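Local coordinates for protein botulinum neurotoxin type C1 (Clostridium botulinum, PDB 3R4S) that binds gangliosides on nerve cells through its receptor-binding domain, the targeting part of a neurotoxin whose light chain is probably a zinc endopeptidase, at residues 60-65 with 185-190; 252-257 with 422-427. All coordinates share one frame; numbering follows the deposited sequence.

Contact 1: residues 60-65 with 185-190; sequences KVIVTQ and TITFEI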
loop_
_atom_site.group_PDB
_atom_site.type_symbol
_atom_site.label_atom_id
_atom_site.label_comp_id
_atom_site.label_asym_id
_atom_site.label_seq_id
_atom_site.Cartn_x
_atom_site.Cartn_y
_atom_site.Cartn_z
ATOM N N LYS A 60 -3.490 -0.324 23.526
ATOM C CA LYS A 60 -4.574 -1.280 23.596
ATOM C C LYS A 60 -5.851 -0.475 23.336
ATOM O O LYS A 60 -6.116 0.499 24.033
ATOM C CB LYS A 60 -4.582 -1.887 25.010
ATOM C CG LYS A 60 -5.454 -3.102 25.226
ATOM C CD LYS A 60 -5.272 -3.638 26.661
ATOM C CE LYS A 60 -6.140 -4.856 26.917
ATOM N NZ LYS A 60 -6.061 -5.338 28.334
ATOM N N VAL A 61 -6.620 -0.847 22.315
ATOM C CA VAL A 61 -7.916 -0.224 22.089
ATOM C C VAL A 61 -8.991 -1.271 22.324
ATOM O O VAL A 61 -8.989 -2.313 21.679
ATOM C CB VAL A 61 -8.056 0.339 20.666
ATOM C CG1 VAL A 61 -9.471 0.864 20.435
ATOM C CG2 VAL A 61 -7.020 1.437 20.406
ATOM N N ILE A 62 -9.902 -0.997 23.254
ATOM C CA ILE A 62 -10.932 -1.958 23.607
ATOM C C ILE A 62 -12.314 -1.461 23.192
ATOM O O ILE A 62 -12.750 -0.399 23.633
ATOM C CB ILE A 62 -10.943 -2.213 25.115
ATOM C CG1 ILE A 62 -9.544 -2.582 25.606
ATOM C CG2 ILE A 62 -11.947 -3.288 25.464
ATOM C CD1 ILE A 62 -9.459 -2.720 27.102
ATOM N N VAL A 63 -12.993 -2.226 22.337
ATOM C CA VAL A 63 -14.356 -1.893 21.923
ATOM C C VAL A 63 -15.320 -2.830 22.637
ATOM O O VAL A 63 -15.179 -4.058 22.557
ATOM C CB VAL A 63 -14.554 -2.054 20.406
ATOM C CG1 VAL A 63 -15.985 -1.710 20.015
ATOM C CG2 VAL A 63 -13.560 -1.189 19.631
ATOM N N THR A 64 -16.287 -2.257 23.350
ATOM C CA THR A 64 -17.303 -3.053 24.034
ATOM C C THR A 64 -18.660 -2.775 23.416
ATOM O O THR A 64 -19.242 -1.705 23.604
ATOM C CB THR A 64 -17.336 -2.774 25.540
ATOM O OG1 THR A 64 -16.034 -3.010 26.085
ATOM C CG2 THR A 64 -18.353 -3.685 26.241
ATOM N N GLN A 65 -19.152 -3.745 22.661
ATOM C CA GLN A 65 -20.401 -3.584 21.935
ATOM C C GLN A 65 -21.594 -3.857 22.827
ATOM O O GLN A 65 -21.491 -4.550 23.843
ATOM C CB GLN A 65 -20.457 -4.547 20.752
ATOM C CG GLN A 65 -19.402 -4.276 19.691
ATOM C CD GLN A 65 -19.365 -5.371 18.652
ATOM O OE1 GLN A 65 -20.026 -5.273 17.620
ATOM N NE2 GLN A 65 -18.613 -6.443 18.933
ATOM N N THR A 185 -16.837 -8.021 23.140
ATOM C CA THR A 185 -15.620 -7.224 23.261
ATOM C C THR A 185 -14.609 -7.496 22.149
ATOM O O THR A 185 -14.332 -8.651 21.825
ATOM C CB THR A 185 -14.950 -7.479 24.610
ATOM O OG1 THR A 185 -15.874 -7.155 25.653
ATOM C CG2 THR A 185 -13.703 -6.633 24.767
ATOM N N ILE A 186 -14.067 -6.427 21.572
ATOM C CA ILE A 186 -12.998 -6.538 20.594
ATOM C C ILE A 186 -11.785 -5.780 21.091
ATOM O O ILE A 186 -11.894 -4.616 21.483
ATOM C CB ILE A 186 -13.409 -5.942 19.237
ATOM C CG1 ILE A 186 -14.698 -6.581 18.741
ATOM C CG2 ILE A 186 -12.277 -6.090 18.224
ATOM C CD1 ILE A 186 -15.244 -5.933 17.497
ATOM N N THR A 187 -10.623 -6.433 21.055
ATOM C CA THR A 187 -9.401 -5.846 21.595
ATOM C C THR A 187 -8.299 -5.744 20.543
ATOM O O THR A 187 -7.769 -6.759 20.079
ATOM C CB THR A 187 -8.869 -6.662 22.787
ATOM O OG1 THR A 187 -9.907 -6.806 23.762
ATOM C CG2 THR A 187 -7.682 -5.957 23.426
ATOM N N PHE A 188 -7.985 -4.512 20.160
ATOM C CA PHE A 188 -6.856 -4.229 19.297
ATOM C C PHE A 188 -5.608 -4.089 20.165
ATOM O O PHE A 188 -5.491 -3.166 20.962
ATOM C CB PHE A 188 -7.080 -2.936 18.511
ATOM C CG PHE A 188 -8.321 -2.947 17.654
ATOM C CD1 PHE A 188 -8.229 -3.104 16.272
ATOM C CD2 PHE A 188 -9.579 -2.787 18.228
ATOM C CE1 PHE A 188 -9.373 -3.102 15.470
ATOM C CE2 PHE A 188 -10.733 -2.794 17.437
ATOM C CZ PHE A 188 -10.627 -2.954 16.058
ATOM N N GLU A 189 -4.672 -5.011 19.998
ATOM C CA GLU A 189 -3.415 -4.967 20.728
ATOM C C GLU A 189 -2.502 -6.001 20.110
ATOM O O GLU A 189 -2.947 -7.108 19.787
ATOM C CB GLU A 189 -3.636 -5.290 22.213
ATOM C CG GLU A 189 -2.378 -5.195 23.062
ATOM C CD GLU A 189 -2.605 -5.512 24.541
ATOM O OE1 GLU A 189 -3.498 -6.328 24.864
ATOM O OE2 GLU A 189 -1.874 -4.942 25.381
ATOM N N ILE A 190 -1.230 -5.649 19.931
ATOM C CA ILE A 190 -0.280 -6.590 19.342
ATOM C C ILE A 190 0.318 -7.481 20.423
ATOM O O ILE A 190 1.213 -7.060 21.155
ATOM C CB ILE A 190 0.842 -5.858 18.573
ATOM C CG1 ILE A 190 0.227 -4.854 17.591
ATOM C CG2 ILE A 190 1.722 -6.879 17.865
ATOM C CD1 ILE A 190 1.238 -3.838 16.975
HETATM O O HOH W 1 -15.407 -5.090 27.445
#
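Thr185 sets its methyl CG2 beside CG2 of Ile62, 3.8 Å away, while its hydroxyl reaches Thr64 through a water, 2.8 Å from Thr185 OG1 and 2.6 Å from Thr64 OG1. Beta-branched threonine suits a strand here, giving a methyl to its neighbour and an oxygen to water. Ile186 exchanges two backbone bonds with Val63 and packs CD1 against Gln65 NE2, which also makes a weak hydrogen bond to Lys184 O. These antiparallel strands belong to the concanavalin-like jelly-roll of the N-terminal receptor-binding half, and Val61, Val63, Ile186 and Phe188 face its interior, where Val63, Ile186 and Phe188 meet strand 12-18 and Ile186 also reaches strand 207-216. Back on the outer face, Thr187 lays CG2 against the Lys60 chain, 4.0 Å from CE. Phe188 pairs with Val61 through two more backbone bonds; with CG anti to the carbonyl carbon (chi1 -58°), its ring extends toward Val63, whose CG2 touches Phe188 CE2 at 3.9 Å, and Val61 O meets the ring edge in plane. Phe49 and Phe213 pack edge-to-face with this ring. The extended Glu189 crosses the Lys60 methylenes, but Lys60 NZ stays 4.4 Å from Glu189 OE1, beyond a salt bridge, and OE1 bonds to Asn191 instead.

Contact 2: residues 252-257 with 422-427; sequences YYMVNI and THWGFV
Trp424 is sandwiched between two side chains of the facing strand: Asn256 ND2 lies 3.3 Å above one face of the indole, offset toward its rim, and Met254 CE, likewise offset, 3.6 Å above the opposite face, a CH-pi contact. The amide stands almost upright on the ring, their planes 87° apart; ND2 gives a bond to Ser421 O and OD1 accepts one from Asp258 N, together holding this orientation. Methionine suits the other face: with CG opposite the backbone N (chi1 -175°) and the chain extended beyond, its methyl reaches the indole, while SD lies 3.8 Å from Phe426 CE1 and stands obliquely to both rings in Met-aromatic contacts. Such dense apolar packing fits the core of the beta-trefoil in the C-terminal receptor-binding half, whose first and last strands join here in antiparallel register. The edge of Phe426 is directed at the face of Tyr252, centroids 5.9 Å apart and planes at 67°, and Phe426 CB sits over that ring. Gly425 pairs with Val255 through two backbone bonds, and the absence of a side chain lets Val255 CG2 come within 3.5 Å of Gly425 O. Beyond the Asn256-Trp424 pair, Ile257 N gives a straight bond to His423 O.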
loop_
_atom_site.group_PDB
_atom_site.type_symbol
_atom_site.label_atom_id
_atom_site.label_comp_id
_atom_site.label_asym_id
_atom_site.label_seq_id
_atom_site.Cartn_x
_atom_site.Cartn_y
_atom_site.Cartn_z
ATOM N N TYR A 252 12.238 10.513 -2.400
ATOM C CA TYR A 252 11.820 9.124 -2.602
ATOM C C TYR A 252 12.891 8.307 -3.297
ATOM O O TYR A 252 13.704 8.844 -4.061
ATOM C CB TYR A 252 10.542 9.044 -3.443
ATOM C CG TYR A 252 9.297 9.583 -2.765
ATOM C CD1 TYR A 252 8.620 8.837 -1.794
ATOM C CD2 TYR A 252 8.793 10.827 -3.105
ATOM C CE1 TYR A 252 7.461 9.334 -1.172
ATOM C CE2 TYR A 252 7.646 11.334 -2.489
ATOM C CZ TYR A 252 6.982 10.582 -1.533
ATOM O OH TYR A 252 5.851 11.103 -0.934
ATOM N N TYR A 253 12.891 7.005 -3.027
ATOM C CA TYR A 253 13.533 6.061 -3.920
ATOM C C TYR A 253 12.526 5.666 -5.004
ATOM O O TYR A 253 11.455 5.105 -4.720
ATOM C CB TYR A 253 13.994 4.821 -3.173
ATOM C CG TYR A 253 15.136 5.053 -2.214
ATOM C CD1 TYR A 253 16.382 5.452 -2.680
ATOM C CD2 TYR A 253 14.985 4.818 -0.848
ATOM C CE1 TYR A 253 17.443 5.643 -1.818
ATOM C CE2 TYR A 253 16.043 5.002 0.028
ATOM C CZ TYR A 253 17.272 5.410 -0.469
ATOM O OH TYR A 253 18.331 5.597 0.385
ATOM N N MET A 254 12.874 5.972 -6.245
ATOM C CA MET A 254 12.009 5.700 -7.376
ATOM C C MET A 254 12.357 4.325 -7.909
ATOM O O MET A 254 13.525 4.042 -8.181
ATOM C CB MET A 254 12.224 6.769 -8.445
ATOM C CG MET A 254 11.296 6.680 -9.646
ATOM S SD MET A 254 11.466 8.131 -10.707
ATOM C CE MET A 254 10.499 7.611 -12.138
ATOM N N VAL A 255 11.352 3.466 -8.054
ATOM C CA VAL A 255 11.589 2.101 -8.512
ATOM C C VAL A 255 10.652 1.723 -9.647
ATOM O O VAL A 255 9.529 2.228 -9.758
ATOM C CB VAL A 255 11.411 1.078 -7.376
ATOM C CG1 VAL A 255 12.478 1.271 -6.308
ATOM C CG2 VAL A 255 10.016 1.195 -6.765
ATOM N N ASN A 256 11.126 0.835 -10.506
ATOM C CA ASN A 256 10.283 0.279 -11.539
ATOM C C ASN A 256 9.741 -1.039 -11.027
ATOM O O ASN A 256 10.503 -1.866 -10.522
ATOM C CB ASN A 256 11.080 0.059 -12.820
ATOM C CG ASN A 256 10.201 -0.280 -13.987
ATOM O OD1 ASN A 256 9.861 -1.439 -14.202
ATOM N ND2 ASN A 256 9.808 0.734 -14.746
ATOM N N ILE A 257 8.426 -1.225 -11.138
ATOM C CA ILE A 257 7.768 -2.422 -10.614
ATOM C C ILE A 257 8.358 -3.717 -11.201
ATOM O O ILE A 257 8.418 -4.747 -10.526
ATOM C CB ILE A 257 6.232 -2.365 -10.823
ATOM C CG1 ILE A 257 5.636 -1.182 -10.052
ATOM C CG2 ILE A 257 5.564 -3.679 -10.383
ATOM C CD1 ILE A 257 6.084 -1.095 -8.597
ATOM N N THR A 422 5.926 0.044 -17.231
ATOM C CA THR A 422 5.626 1.474 -17.174
ATOM C C THR A 422 5.123 1.882 -15.797
ATOM O O THR A 422 4.665 3.016 -15.601
ATOM C CB THR A 422 4.565 1.906 -18.212
ATOM O OG1 THR A 422 3.294 1.303 -17.903
ATOM C CG2 THR A 422 4.990 1.516 -19.620
ATOM N N HIS A 423 5.190 0.947 -14.854
ATOM C CA HIS A 423 4.704 1.188 -13.503
ATOM C C HIS A 423 5.849 1.595 -12.591
ATOM O O HIS A 423 6.830 0.862 -12.445
ATOM C CB HIS A 423 3.997 -0.056 -12.937
ATOM C CG HIS A 423 2.764 -0.446 -13.689
ATOM N ND1 HIS A 423 1.865 -1.397 -13.217
ATOM C CD2 HIS A 423 2.253 -0.027 -14.871
ATOM C CE1 HIS A 423 0.882 -1.539 -14.071
ATOM N NE2 HIS A 423 1.090 -0.714 -15.096
ATOM N N TRP A 424 5.701 2.760 -11.968
ATOM C CA TRP A 424 6.742 3.341 -11.129
ATOM C C TRP A 424 6.259 3.528 -9.704
ATOM O O TRP A 424 5.205 4.122 -9.479
ATOM C CB TRP A 424 7.154 4.711 -11.700
ATOM C CG TRP A 424 7.731 4.592 -13.069
ATOM C CD1 TRP A 424 7.067 4.737 -14.263
ATOM C CD2 TRP A 424 9.088 4.276 -13.399
ATOM N NE1 TRP A 424 7.940 4.546 -15.319
ATOM C CE2 TRP A 424 9.183 4.258 -14.814
ATOM C CE3 TRP A 424 10.234 4.014 -12.639
ATOM C CZ2 TRP A 424 10.374 3.980 -15.474
ATOM C CZ3 TRP A 424 11.418 3.738 -13.299
ATOM C CH2 TRP A 424 11.482 3.729 -14.702
ATOM N N GLY A 425 7.041 3.042 -8.747
ATOM C CA GLY A 425 6.732 3.228 -7.341
ATOM C C GLY A 425 7.677 4.216 -6.692
ATOM O O GLY A 425 8.768 4.484 -7.195
ATOM N N PHE A 426 7.264 4.757 -5.556
ATOM C CA PHE A 426 8.061 5.738 -4.842
ATOM C C PHE A 426 8.153 5.359 -3.385
ATOM O O PHE A 426 7.164 5.468 -2.657
ATOM C CB PHE A 426 7.425 7.126 -4.976
ATOM C CG PHE A 426 7.449 7.652 -6.374
ATOM C CD1 PHE A 426 8.585 8.280 -6.868
ATOM C CD2 PHE A 426 6.357 7.494 -7.207
ATOM C CE1 PHE A 426 8.635 8.750 -8.174
ATOM C CE2 PHE A 426 6.393 7.967 -8.521
ATOM C CZ PHE A 426 7.527 8.597 -9.003
ATOM N N VAL A 427 9.335 4.906 -2.965
ATOM C CA VAL A 427 9.554 4.492 -1.581
ATOM C C VAL A 427 10.093 5.642 -0.740
ATOM O O VAL A 427 11.173 6.157 -1.009
ATOM C CB VAL A 427 10.535 3.325 -1.478
ATOM C CG1 VAL A 427 10.643 2.874 -0.036
ATOM C CG2 VAL A 427 10.097 2.174 -2.367
#

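How the contacts relate
Contacts 1 and 2 lie on opposite sides of the chain's centre, their own centres 37 Å apart and their nearest atoms about 21 Å apart, so neither touches the other. They follow in series: 60-65 with 185-190 closes within the N-terminal half before 252-257 with 422-427 opens in the C-terminal half. Each joins strands distant in sequence, by 120 and 165 residues, but contact 1 has one face partly exposed, whereas contact 2 is buried. Both sialic acids bind in the C-terminal half. Neither meets contact 2: the Tyr253 side chain is about 13 Å from N-acetyl-beta-neuraminic acid and that of Tyr252 about 14 Å from N-acetyl-alpha-neuraminic acid.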